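Local coordinates for DspB (Aggregatibacter actinomycetemcomitans, PDB 1YHT), which probably hydrolyses beta-linked N-acetylhexosamine as a family 20 glycoside hydrolase, an activity consistent with its release of biofilms, at residues A[327-332]-A[344-349]; A[19-24]-A[40-45]; A[147-152]-A[157-162]. One frame throughout, in Å; residues are numbered along the deposited sequence.

Contact 1: residues A[327-332]-A[344-349]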
ATOM      1  N   LEU A 327     -10.558  -2.060   1.435  1.00  7.39           N
ATOM      2  CA  LEU A 327     -10.707  -1.859  -0.001  1.00  6.59           C
ATOM      3  C   LEU A 327      -9.449  -1.196  -0.527  1.00  7.17           C
ATOM      4  O   LEU A 327      -9.043  -0.177   0.023  1.00  7.40           O
ATOM      5  CB  LEU A 327     -11.851  -0.911  -0.318  1.00  5.98           C
ATOM      6  CG  LEU A 327     -12.168  -0.619  -1.797  1.00  7.27           C
ATOM      7  CD1 LEU A 327     -12.716  -1.812  -2.527  1.00  9.11           C
ATOM      8  CD2 LEU A 327     -13.215   0.532  -1.928  1.00  8.36           C
ATOM      9  N   SER A 328      -8.923  -1.697  -1.629  1.00  6.13           N
ATOM     10  CA  SER A 328      -7.813  -1.080  -2.336  1.00  7.05           C
ATOM     11  C   SER A 328      -8.274  -0.518  -3.689  1.00  7.43           C
ATOM     12  O   SER A 328      -8.850  -1.232  -4.497  1.00  8.33           O
ATOM     13  CB  SER A 328      -6.702  -2.131  -2.542  1.00  6.56           C
ATOM     14  OG  SER A 328      -6.088  -2.557  -1.314  1.00  8.03           O
ATOM     15  N   ILE A 329      -8.036   0.773  -3.925  1.00  7.15           N
ATOM     16  CA  ILE A 329      -8.352   1.415  -5.183  1.00  7.55           C
ATOM     17  C   ILE A 329      -7.050   1.720  -5.879  1.00  6.32           C
ATOM     18  O   ILE A 329      -6.346   2.663  -5.517  1.00  8.10           O
ATOM     19  CB  ILE A 329      -9.130   2.753  -4.978  1.00  8.31           C
ATOM     20  CG1 ILE A 329     -10.384   2.542  -4.111  1.00  8.71           C
ATOM     21  CG2 ILE A 329      -9.430   3.368  -6.363  1.00 10.09           C
ATOM     22  CD1 ILE A 329     -11.209   3.838  -3.779  1.00  7.74           C
ATOM     23  N   TRP A 330      -6.767   0.946  -6.910  1.00  7.18           N
ATOM     24  CA  TRP A 330      -5.550   1.002  -7.643  1.00  8.04           C
ATOM     25  C   TRP A 330      -5.736   1.850  -8.879  1.00  9.12           C
ATOM     26  O   TRP A 330      -6.806   1.840  -9.504  1.00 10.15           O
ATOM     27  CB  TRP A 330      -5.066  -0.377  -8.035  1.00  8.42           C
ATOM     28  CG  TRP A 330      -4.725  -1.286  -6.867  1.00  8.23           C
ATOM     29  CD1 TRP A 330      -5.486  -2.268  -6.369  1.00  7.80           C
ATOM     30  CD2 TRP A 330      -3.522  -1.279  -6.111  1.00  7.37           C
ATOM     31  NE1 TRP A 330      -4.843  -2.890  -5.323  1.00  9.42           N
ATOM     32  CE2 TRP A 330      -3.633  -2.292  -5.142  1.00  7.94           C
ATOM     33  CE3 TRP A 330      -2.361  -0.503  -6.149  1.00  7.48           C
ATOM     34  CZ2 TRP A 330      -2.626  -2.565  -4.234  1.00  9.55           C
ATOM     35  CZ3 TRP A 330      -1.370  -0.759  -5.233  1.00 10.46           C
ATOM     36  CH2 TRP A 330      -1.505  -1.773  -4.288  1.00  9.03           C
ATOM     37  N   GLY A 331      -4.655   2.559  -9.221  1.00  9.75           N
ATOM     38  CA  GLY A 331      -4.682   3.699 -10.147  1.00  9.74           C
ATOM     39  C   GLY A 331      -4.258   3.494 -11.582  1.00  9.75           C
ATOM     40  O   GLY A 331      -4.397   4.425 -12.376  1.00  8.54           O
ATOM     41  N   GLU A 332      -3.736   2.316 -11.908  1.00 10.65           N
ATOM     42  CA  GLU A 332      -3.080   2.028 -13.225  1.00 12.74           C
ATOM     43  C   GLU A 332      -3.876   2.439 -14.435  1.00 11.80           C
ATOM     44  O   GLU A 332      -3.312   2.828 -15.465  1.00 11.39           O
ATOM     45  CB  GLU A 332      -2.965   0.520 -13.552  1.00 14.51           C
ATOM     46  CG  GLU A 332      -2.302  -0.366 -12.707  1.00 19.47           C
ATOM     47  CD  GLU A 332      -3.176  -0.912 -11.660  1.00 18.36           C
ATOM     48  OE1 GLU A 332      -3.720  -2.057 -11.792  1.00 17.62           O
ATOM     49  OE2 GLU A 332      -3.226  -0.179 -10.682  1.00 14.98           O
ATOM     50  N   LYS A 344     -16.681   9.290  -5.875  1.00 11.53           N
ATOM     51  CA  LYS A 344     -18.146   9.169  -5.788  1.00 12.52           C
ATOM     52  C   LYS A 344     -18.631   7.775  -6.177  1.00 12.48           C
ATOM     53  O   LYS A 344     -19.538   7.238  -5.554  1.00 12.35           O
ATOM     54  CB  LYS A 344     -18.861  10.243  -6.613  1.00 13.09           C
ATOM     55  CG  LYS A 344     -18.627  10.151  -8.094  1.00 17.81           C
ATOM     56  CD  LYS A 344     -19.491  11.217  -8.926  1.00 24.21           C
ATOM     57  CE  LYS A 344     -18.886  12.641  -8.969  1.00 28.67           C
ATOM     58  NZ  LYS A 344     -17.965  12.954 -10.203  1.00 30.79           N
ATOM     59  N   ASN A 345     -17.998   7.184  -7.191  1.00 12.38           N
ATOM     60  CA  ASN A 345     -18.418   5.859  -7.663  1.00 12.99           C
ATOM     61  C   ASN A 345     -17.986   4.674  -6.799  1.00 12.35           C
ATOM     62  O   ASN A 345     -18.576   3.587  -6.918  1.00 12.78           O
ATOM     63  CB  ASN A 345     -18.045   5.658  -9.115  1.00 11.49           C
ATOM     64  CG  ASN A 345     -18.993   6.406 -10.056  1.00 15.72           C
ATOM     65  OD1 ASN A 345     -20.085   5.912 -10.360  1.00 21.04           O
ATOM     66  ND2 ASN A 345     -18.591   7.604 -10.497  1.00 11.00           N
ATOM     67  N   THR A 346     -16.951   4.850  -5.978  1.00 11.52           N
ATOM     68  CA  THR A 346     -16.465   3.743  -5.121  1.00 10.65           C
ATOM     69  C   THR A 346     -17.020   3.816  -3.708  1.00 10.55           C
ATOM     70  O   THR A 346     -16.754   2.953  -2.891  1.00 10.59           O
ATOM     71  CB  THR A 346     -14.902   3.690  -5.056  1.00 11.04           C
ATOM     72  OG1 THR A 346     -14.376   4.968  -4.699  1.00  9.24           O
ATOM     73  CG2 THR A 346     -14.339   3.296  -6.437  1.00  9.09           C
ATOM     74  N   LYS A 347     -17.800   4.847  -3.415  1.00 11.18           N
ATOM     75  CA  LYS A 347     -18.340   5.052  -2.077  1.00 11.85           C
ATOM     76  C   LYS A 347     -19.152   3.858  -1.576  1.00 11.58           C
ATOM     77  O   LYS A 347     -18.973   3.412  -0.468  1.00 10.43           O
ATOM     78  CB  LYS A 347     -19.216   6.321  -2.067  1.00 12.47           C
ATOM     79  CG  LYS A 347     -19.449   6.996  -0.747  1.00 14.81           C
ATOM     80  CD  LYS A 347     -20.119   8.384  -0.984  1.00 17.50           C
ATOM     81  CE  LYS A 347     -19.658   9.561  -0.023  1.00 22.80           C
ATOM     82  NZ  LYS A 347     -18.593  10.637  -0.498  1.00 17.40           N
ATOM     83  N   SER A 348     -20.096   3.389  -2.384  1.00 10.78           N
ATOM     84  CA  SER A 348     -20.921   2.256  -1.986  1.00 11.53           C
ATOM     85  C   SER A 348     -20.058   1.032  -1.651  1.00 11.11           C
ATOM     86  O   SER A 348     -20.318   0.322  -0.706  1.00 10.88           O
ATOM     87  CB  SER A 348     -21.911   1.917  -3.108  1.00 11.74           C
ATOM     88  OG  SER A 348     -22.864   2.986  -3.231  1.00 13.94           O
ATOM     89  N   LEU A 349     -19.003   0.817  -2.438  1.00 11.58           N
ATOM     90  CA  LEU A 349     -18.175  -0.353  -2.285  1.00 11.40           C
ATOM     91  C   LEU A 349     -17.338  -0.221  -1.027  1.00 11.17           C
ATOM     92  O   LEU A 349     -17.144  -1.182  -0.274  1.00 11.80           O
ATOM     93  CB  LEU A 349     -17.333  -0.521  -3.546  1.00 11.56           C
ATOM     94  CG  LEU A 349     -16.230  -1.581  -3.532  1.00 10.65           C
ATOM     95  CD1 LEU A 349     -16.760  -2.962  -3.226  1.00 12.69           C
ATOM     96  CD2 LEU A 349     -15.498  -1.566  -4.890  1.00 10.23           C
TER
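Leu327 and Ile329, on the strand that ends at residue 329, face Thr346 and Leu349 on a helix running almost antiparallel to it. The two short axes make an angle of 162° and come within 10.4 Å, so the backbones stay well apart and side chains bridge the distance. The nearest CA pairing is Leu327 with Leu349, at 8.0 Å. These two leucines cross at about a right angle, with CD1 of Leu327 lying 3.7 Å from CD2 of Leu349 and as near to its CG. Both have CG anti to the backbone N (chi1 -178° and 171°), which sends each branched end out into the layer between strand and helix. Two residues on along the strand, Ile329 and Thr346 reach toward each other tip to tip: CD1 of Ile329 stops 3.5 Å from OG1 of Thr346, a methyl against a hydroxyl. That hydroxyl is buried but satisfied by a hydrogen bond with the carbonyl of Ile342 in its own helix. No hydrogen bond joins the two segments. This is the strand-helix layer of a TIM barrel, here between the strand 324-329 and the helix 339-358 that follows it. Phe38 of helix 32-44 closes one flank, touching both Ile329 and Thr346, while Leu349 also packs on Ala295 and Val298 of helix 287-301.

Contact 2: residues A[19-24]-A[40-45]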
ATOM      1  N   THR A  19     -10.107  -1.348   9.840  1.00 12.36           N
ATOM      2  CA  THR A  19     -10.695  -1.363   8.518  1.00 12.54           C
ATOM      3  C   THR A  19     -10.626   0.008   7.880  1.00 12.32           C
ATOM      4  O   THR A  19     -10.677   1.045   8.576  1.00 11.81           O
ATOM      5  CB  THR A  19     -12.164  -1.869   8.579  1.00 13.90           C
ATOM      6  OG1 THR A  19     -12.587  -2.268   7.268  1.00 17.81           O
ATOM      7  CG2 THR A  19     -13.071  -0.783   9.100  1.00 14.26           C
ATOM      8  N   GLY A  20     -10.483   0.008   6.567  1.00 10.55           N
ATOM      9  CA  GLY A  20     -10.359   1.252   5.812  1.00  9.68           C
ATOM     10  C   GLY A  20     -10.092   1.087   4.354  1.00  8.12           C
ATOM     11  O   GLY A  20     -10.538   0.116   3.724  1.00  7.78           O
ATOM     12  N   LEU A  21      -9.342   2.050   3.831  1.00  7.65           N
ATOM     13  CA  LEU A  21      -9.078   2.203   2.423  1.00  6.63           C
ATOM     14  C   LEU A  21      -7.583   2.210   2.202  1.00  6.55           C
ATOM     15  O   LEU A  21      -6.824   2.879   2.927  1.00  3.92           O
ATOM     16  CB  LEU A  21      -9.626   3.533   1.925  1.00  7.17           C
ATOM     17  CG  LEU A  21      -9.335   3.979   0.515  1.00  5.24           C
ATOM     18  CD1 LEU A  21      -9.945   3.060  -0.468  1.00  7.43           C
ATOM     19  CD2 LEU A  21      -9.844   5.375   0.348  1.00  7.91           C
ATOM     20  N   MET A  22      -7.165   1.486   1.177  1.00  5.85           N
ATOM     21  CA  MET A  22      -5.844   1.719   0.614  1.00  6.85           C
ATOM     22  C   MET A  22      -6.027   2.519  -0.660  1.00  6.42           C
ATOM     23  O   MET A  22      -6.711   2.084  -1.626  1.00  6.40           O
ATOM     24  CB  MET A  22      -5.173   0.387   0.315  1.00  7.54           C
ATOM     25  CG  MET A  22      -3.743   0.484   0.030  1.00 11.14           C
ATOM     26  SD  MET A  22      -3.121   0.760  -1.620  1.00 18.94           S
ATOM     27  CE  MET A  22      -4.312   0.492  -2.914  1.00 13.56           C
ATOM     28  N   LEU A  23      -5.394   3.673  -0.705  1.00  5.77           N
ATOM     29  CA  LEU A  23      -5.583   4.559  -1.838  1.00  6.40           C
ATOM     30  C   LEU A  23      -4.243   4.696  -2.516  1.00  6.81           C
ATOM     31  O   LEU A  23      -3.250   5.131  -1.884  1.00  5.04           O
ATOM     32  CB  LEU A  23      -6.085   5.951  -1.392  1.00  5.50           C
ATOM     33  CG  LEU A  23      -6.479   6.874  -2.573  1.00  7.25           C
ATOM     34  CD1 LEU A  23      -7.674   6.399  -3.388  1.00  7.03           C
ATOM     35  CD2 LEU A  23      -6.726   8.254  -2.090  1.00  9.63           C
ATOM     36  N   ASP A  24      -4.217   4.321  -3.796  1.00  7.64           N
ATOM     37  CA  ASP A  24      -3.009   4.414  -4.613  1.00  7.61           C
ATOM     38  C   ASP A  24      -3.016   5.781  -5.275  1.00  7.94           C
ATOM     39  O   ASP A  24      -3.705   6.017  -6.256  1.00  7.41           O
ATOM     40  CB  ASP A  24      -2.965   3.272  -5.620  1.00  7.32           C
ATOM     41  CG  ASP A  24      -1.954   3.473  -6.736  1.00  7.24           C
ATOM     42  OD1 ASP A  24      -1.019   4.314  -6.647  1.00  7.58           O
ATOM     43  OD2 ASP A  24      -2.089   2.731  -7.742  1.00  8.63           O
ATOM     44  N   ASP A  40     -14.135  10.976   4.966  1.00  8.02           N
ATOM     45  CA  ASP A  40     -15.531  11.093   5.448  1.00  8.19           C
ATOM     46  C   ASP A  40     -16.225   9.757   5.337  1.00  8.28           C
ATOM     47  O   ASP A  40     -16.827   9.280   6.305  1.00 10.50           O
ATOM     48  CB  ASP A  40     -16.274  12.128   4.651  1.00  7.97           C
ATOM     49  CG  ASP A  40     -15.747  13.540   4.887  1.00  8.70           C
ATOM     50  OD1 ASP A  40     -15.235  13.862   5.976  1.00  8.44           O
ATOM     51  OD2 ASP A  40     -15.861  14.350   3.951  1.00 10.19           O
ATOM     52  N   THR A  41     -16.088   9.108   4.200  1.00  8.33           N
ATOM     53  CA  THR A  41     -16.693   7.779   3.999  1.00  9.28           C
ATOM     54  C   THR A  41     -16.159   6.756   5.007  1.00  9.03           C
ATOM     55  O   THR A  41     -16.943   6.031   5.621  1.00  9.16           O
ATOM     56  CB  THR A  41     -16.474   7.276   2.568  1.00  9.17           C
ATOM     57  OG1 THR A  41     -17.022   8.216   1.686  1.00  7.95           O
ATOM     58  CG2 THR A  41     -17.145   5.937   2.301  1.00 11.05           C
ATOM     59  N   ILE A  42     -14.832   6.730   5.200  1.00  8.87           N
ATOM     60  CA  ILE A  42     -14.223   5.781   6.110  1.00  8.55           C
ATOM     61  C   ILE A  42     -14.834   6.008   7.513  1.00  8.99           C
ATOM     62  O   ILE A  42     -15.265   5.059   8.197  1.00  7.70           O
ATOM     63  CB  ILE A  42     -12.660   5.896   6.134  1.00  8.38           C
ATOM     64  CG1 ILE A  42     -12.062   5.534   4.760  1.00  8.23           C
ATOM     65  CG2 ILE A  42     -12.053   4.938   7.179  1.00  8.24           C
ATOM     66  CD1 ILE A  42     -10.670   6.054   4.542  1.00  7.66           C
ATOM     67  N   SER A  43     -14.845   7.275   7.921  1.00  9.60           N
ATOM     68  CA  SER A  43     -15.257   7.679   9.254  1.00 10.78           C
ATOM     69  C   SER A  43     -16.722   7.386   9.511  1.00 11.14           C
ATOM     70  O   SER A  43     -17.066   6.779  10.530  1.00  9.68           O
ATOM     71  CB  SER A  43     -15.027   9.174   9.426  1.00 10.81           C
ATOM     72  OG  SER A  43     -15.491   9.589  10.693  1.00 12.51           O
ATOM     73  N   LEU A  44     -17.583   7.856   8.595  1.00 11.48           N
ATOM     74  CA  LEU A  44     -19.017   7.652   8.704  1.00 12.21           C
ATOM     75  C   LEU A  44     -19.431   6.194   8.603  1.00 13.45           C
ATOM     76  O   LEU A  44     -20.500   5.816   9.112  1.00 11.38           O
ATOM     77  CB  LEU A  44     -19.743   8.423   7.598  1.00 12.90           C
ATOM     78  CG  LEU A  44     -19.623   9.955   7.734  1.00 14.99           C
ATOM     79  CD1 LEU A  44     -20.027  10.637   6.432  1.00 16.14           C
ATOM     80  CD2 LEU A  44     -20.436  10.482   8.921  1.00 17.78           C
ATOM     81  N   SER A  45     -18.630   5.367   7.927  1.00 12.57           N
ATOM     82  CA  SER A  45     -18.964   3.932   7.837  1.00 13.26           C
ATOM     83  C   SER A  45     -18.483   3.149   9.063  1.00 13.83           C
ATOM     84  O   SER A  45     -18.777   1.950   9.175  1.00 14.73           O
ATOM     85  CB  SER A  45     -18.333   3.331   6.585  1.00 13.22           C
ATOM     86  OG  SER A  45     -18.745   4.048   5.428  1.00 12.52           O
TER
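This is a buried apolar contact inside the beta-alpha-beta unit made by strand 18-24, helix 32-44 and strand 49-53, where Leu21 of the barrel strand meets Ile42 of the helix that returns along its outside. Strand and helix axes run close to antiparallel, at 166°, and approach to 8.6 Å. Such a right-handed crossover is the repeating element of a TIM barrel, the fold of the family 20 catalytic domain.

Ile42 alone makes the helix side of the contact. Its CD1 touches CB of Leu21 at 3.8 Å, the methyl arriving at the root of the leucine rather than at its branched end. The other branch, CG2, is anti to the backbone N (chi1 -64° as measured to CG1) and lies over the neighbouring backbone, 4.3 Å from CA of Gly20. The two branches thus meet successive strand residues, CD1 at Leu21 and CG2 at Gly20. The CA atoms of Gly20 and Ile42 are the nearest pair across the contact, 6.0 Å apart.

Within 40-45, Thr41 O is gripped twice by Ser45. The backbone N and the OG, the latter at 2.7 Å, reach this carbonyl oxygen from opposite faces of its plane.

Ile42 also rests on Ile109, and Leu21 on Phe38 and on Leu50 of strand 49-53. On another flank of the helix, Thr41 and Ser45 pack against helix 339-358, through Lys347, Leu350 and Glu351.

Contact 3: residues A[147-152]-A[157-162]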
ATOM      1  N   ASP A 147      15.326  -3.132 -11.236  1.00 19.07           N
ATOM      2  CA  ASP A 147      14.125  -2.474 -10.721  1.00 17.85           C
ATOM      3  C   ASP A 147      13.983  -2.605  -9.198  1.00 16.80           C
ATOM      4  O   ASP A 147      12.884  -2.412  -8.635  1.00 15.75           O
ATOM      5  CB  ASP A 147      12.879  -3.000 -11.452  1.00 17.34           C
ATOM      6  CG  ASP A 147      12.684  -4.507 -11.305  1.00 17.31           C
ATOM      7  OD1 ASP A 147      13.619  -5.229 -10.891  1.00 16.81           O
ATOM      8  OD2 ASP A 147      11.575  -4.969 -11.637  1.00 20.44           O
ATOM      9  N   GLU A 148      15.083  -2.946  -8.519  1.00 15.07           N
ATOM     10  CA  GLU A 148      15.024  -3.095  -7.072  1.00 13.29           C
ATOM     11  C   GLU A 148      16.240  -2.522  -6.353  1.00 12.83           C
ATOM     12  O   GLU A 148      17.373  -2.579  -6.846  1.00 11.58           O
ATOM     13  CB  GLU A 148      14.826  -4.550  -6.697  1.00 12.68           C
ATOM     14  CG  GLU A 148      13.577  -5.196  -7.273  1.00 12.04           C
ATOM     15  CD  GLU A 148      13.370  -6.605  -6.754  1.00 13.12           C
ATOM     16  OE1 GLU A 148      14.122  -7.030  -5.865  1.00 14.31           O
ATOM     17  OE2 GLU A 148      12.432  -7.285  -7.195  1.00 10.70           O
ATOM     18  N   ILE A 149      15.977  -2.003  -5.160  1.00 11.36           N
ATOM     19  CA  ILE A 149      17.023  -1.616  -4.241  1.00 11.76           C
ATOM     20  C   ILE A 149      17.791  -2.872  -3.842  1.00 10.91           C
ATOM     21  O   ILE A 149      17.207  -3.993  -3.807  1.00  8.53           O
ATOM     22  CB  ILE A 149      16.413  -0.901  -2.980  1.00 12.56           C
ATOM     23  CG1 ILE A 149      17.458  -0.018  -2.275  1.00 16.96           C
ATOM     24  CG2 ILE A 149      15.874  -1.902  -2.011  1.00 11.62           C
ATOM     25  CD1 ILE A 149      17.568   1.344  -2.820  1.00 20.86           C
ATOM     26  N   ASP A 150      19.082  -2.712  -3.531  1.00  9.30           N
ATOM     27  CA  ASP A 150      19.874  -3.850  -3.055  1.00  9.18           C
ATOM     28  C   ASP A 150      19.658  -4.118  -1.587  1.00  9.96           C
ATOM     29  O   ASP A 150      20.266  -3.462  -0.732  1.00  9.36           O
ATOM     30  CB  ASP A 150      21.361  -3.605  -3.282  1.00 10.34           C
ATOM     31  CG  ASP A 150      22.203  -4.836  -3.036  1.00 11.68           C
ATOM     32  OD1 ASP A 150      21.730  -5.848  -2.426  1.00 10.90           O
ATOM     33  OD2 ASP A 150      23.376  -4.736  -3.407  1.00 11.97           O
ATOM     34  N   ILE A 151      18.831  -5.115  -1.289  1.00  9.32           N
ATOM     35  CA  ILE A 151      18.446  -5.390   0.127  1.00 10.87           C
ATOM     36  C   ILE A 151      19.600  -5.960   0.994  1.00 11.27           C
ATOM     37  O   ILE A 151      19.507  -6.054   2.258  1.00 12.31           O
ATOM     38  CB  ILE A 151      17.225  -6.326   0.168  1.00 10.43           C
ATOM     39  CG1 ILE A 151      17.519  -7.643  -0.577  1.00  9.90           C
ATOM     40  CG2 ILE A 151      15.963  -5.633  -0.440  1.00  9.99           C
ATOM     41  CD1 ILE A 151      16.425  -8.684  -0.398  1.00 13.49           C
ATOM     42  N   THR A 152      20.701  -6.288   0.332  1.00 12.44           N
ATOM     43  CA  THR A 152      21.915  -6.803   0.985  1.00 13.38           C
ATOM     44  C   THR A 152      22.941  -5.719   1.297  1.00 13.26           C
ATOM     45  O   THR A 152      23.891  -5.957   2.048  1.00 15.15           O
ATOM     46  CB  THR A 152      22.599  -7.884   0.114  1.00 13.93           C
ATOM     47  OG1 THR A 152      23.231  -7.306  -1.043  1.00 15.59           O
ATOM     48  CG2 THR A 152      21.564  -8.909  -0.350  1.00 16.06           C
ATOM     49  N   ILE A 157      20.208   0.065   2.819  1.00  9.20           N
ATOM     50  CA  ILE A 157      19.362   0.048   4.011  1.00  9.10           C
ATOM     51  C   ILE A 157      19.385   1.398   4.742  1.00  8.09           C
ATOM     52  O   ILE A 157      18.336   1.933   5.108  1.00  8.08           O
ATOM     53  CB  ILE A 157      19.766  -1.082   4.956  1.00  8.86           C
ATOM     54  CG1 ILE A 157      19.596  -2.400   4.214  1.00 11.32           C
ATOM     55  CG2 ILE A 157      18.919  -1.067   6.241  1.00  8.58           C
ATOM     56  CD1 ILE A 157      20.283  -3.616   4.907  1.00 12.79           C
ATOM     57  N   THR A 158      20.570   1.958   4.914  1.00  8.76           N
ATOM     58  CA  THR A 158      20.723   3.292   5.481  1.00  7.97           C
ATOM     59  C   THR A 158      19.917   4.334   4.676  1.00  7.69           C
ATOM     60  O   THR A 158      19.217   5.140   5.229  1.00  7.20           O
ATOM     61  CB  THR A 158      22.210   3.674   5.549  1.00  7.93           C
ATOM     62  OG1 THR A 158      22.898   2.777   6.452  1.00  9.88           O
ATOM     63  CG2 THR A 158      22.398   5.129   6.102  1.00  7.72           C
ATOM     64  N   PHE A 159      20.057   4.324   3.360  1.00  8.10           N
ATOM     65  CA  PHE A 159      19.293   5.223   2.508  1.00  7.72           C
ATOM     66  C   PHE A 159      17.772   5.107   2.708  1.00  8.35           C
ATOM     67  O   PHE A 159      17.082   6.129   2.898  1.00  7.92           O
ATOM     68  CB  PHE A 159      19.611   5.005   1.031  1.00  8.24           C
ATOM     69  CG  PHE A 159      18.678   5.735   0.142  1.00  8.12           C
ATOM     70  CD1 PHE A 159      18.839   7.097  -0.059  1.00 12.25           C
ATOM     71  CD2 PHE A 159      17.572   5.092  -0.407  1.00  9.88           C
ATOM     72  CE1 PHE A 159      17.923   7.826  -0.855  1.00 12.38           C
ATOM     73  CE2 PHE A 159      16.651   5.803  -1.165  1.00 11.91           C
ATOM     74  CZ  PHE A 159      16.842   7.183  -1.405  1.00 12.00           C
ATOM     75  N   MET A 160      17.272   3.871   2.663  1.00  7.49           N
ATOM     76  CA  MET A 160      15.860   3.558   2.864  1.00  7.97           C
ATOM     77  C   MET A 160      15.381   4.113   4.187  1.00  7.47           C
ATOM     78  O   MET A 160      14.330   4.734   4.231  1.00  7.72           O
ATOM     79  CB  MET A 160      15.568   2.047   2.833  1.00  8.22           C
ATOM     80  CG  MET A 160      15.523   1.480   1.455  1.00 11.90           C
ATOM     81  SD  MET A 160      14.444   2.350   0.311  1.00 16.39           S
ATOM     82  CE  MET A 160      12.860   2.258   1.084  1.00 14.68           C
ATOM     83  N   GLN A 161      16.173   3.879   5.223  1.00  6.11           N
ATOM     84  CA  GLN A 161      15.839   4.316   6.541  1.00  6.18           C
ATOM     85  C   GLN A 161      15.844   5.851   6.668  1.00  5.94           C
ATOM     86  O   GLN A 161      15.010   6.381   7.327  1.00  6.33           O
ATOM     87  CB  GLN A 161      16.780   3.674   7.536  1.00  6.13           C
ATOM     88  CG  GLN A 161      16.392   2.188   7.776  1.00  6.80           C
ATOM     89  CD  GLN A 161      17.348   1.508   8.745  1.00  9.08           C
ATOM     90  OE1 GLN A 161      18.367   2.086   9.129  1.00  7.62           O
ATOM     91  NE2 GLN A 161      17.016   0.276   9.142  1.00  6.51           N
ATOM     92  N   SER A 162      16.774   6.536   6.016  1.00  5.97           N
ATOM     93  CA  SER A 162      16.748   8.005   5.965  1.00  6.13           C
ATOM     94  C   SER A 162      15.453   8.544   5.328  1.00  5.98           C
ATOM     95  O   SER A 162      14.907   9.500   5.840  1.00  5.77           O
ATOM     96  CB  SER A 162      17.991   8.581   5.287  1.00  6.80           C
ATOM     97  OG  SER A 162      17.885   8.474   3.883  1.00  8.04           O
TER
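Ile149 meets the helix with two of its carbons: CD1 lies 4.5 Å from CD2 of Phe159, coming obliquely to the ring, and CG1 is equally far from CG of Met160. With chi1 at -158° its CG1 is roughly anti to the backbone N, and the bend at chi2 (86°) turns the end methyl to the phenylalanine. Met160 curls through three torsions of the same sign, and its CG and SD lie near Ile149 while its end methyl sits farther off. The third touch involves backbone: CD1 of Ile157 stands 3.7 Å from the carbonyl oxygen of Ile151. The loop 147-152 leads into helix 154-171 of the barrel domain, and an Asx turn forms just before the helix. Asp150 OD1 accepts from the backbone N of Thr152 at 3.0 Å and from its OG1, both from the same face of the carboxylate; the hydroxyl comes in on the syn side, while the backbone N comes from above the plane. Phe159 reaches further to Tyr136 and Leu140 of helix 134-140 and to Val128 and Arg132 of helix 122-132, and Met160 touches Tyr198 of helix 192-208.

Contacts 1 and 2 are neighbours in one wall of the barrel: their centres lie 10 Å apart, and strands 324-329 and 18-24 pair in parallel, with probable backbone hydrogen bonds joining Leu327 and Ile329 to Met22. Both place strand side chains against an outer helix, and the two outer helices are themselves neighbours. Contact 3 lies across the chain's centre, its own centre about 31 Å from the centre of either, and ties a loop to the helix it leads into, without a strand. All three bury mainly apolar groups, but the strand-helix pairs are wholly buried, whereas contact 3 includes the partly exposed Ile151 and has a carboxylate-centred turn beside it.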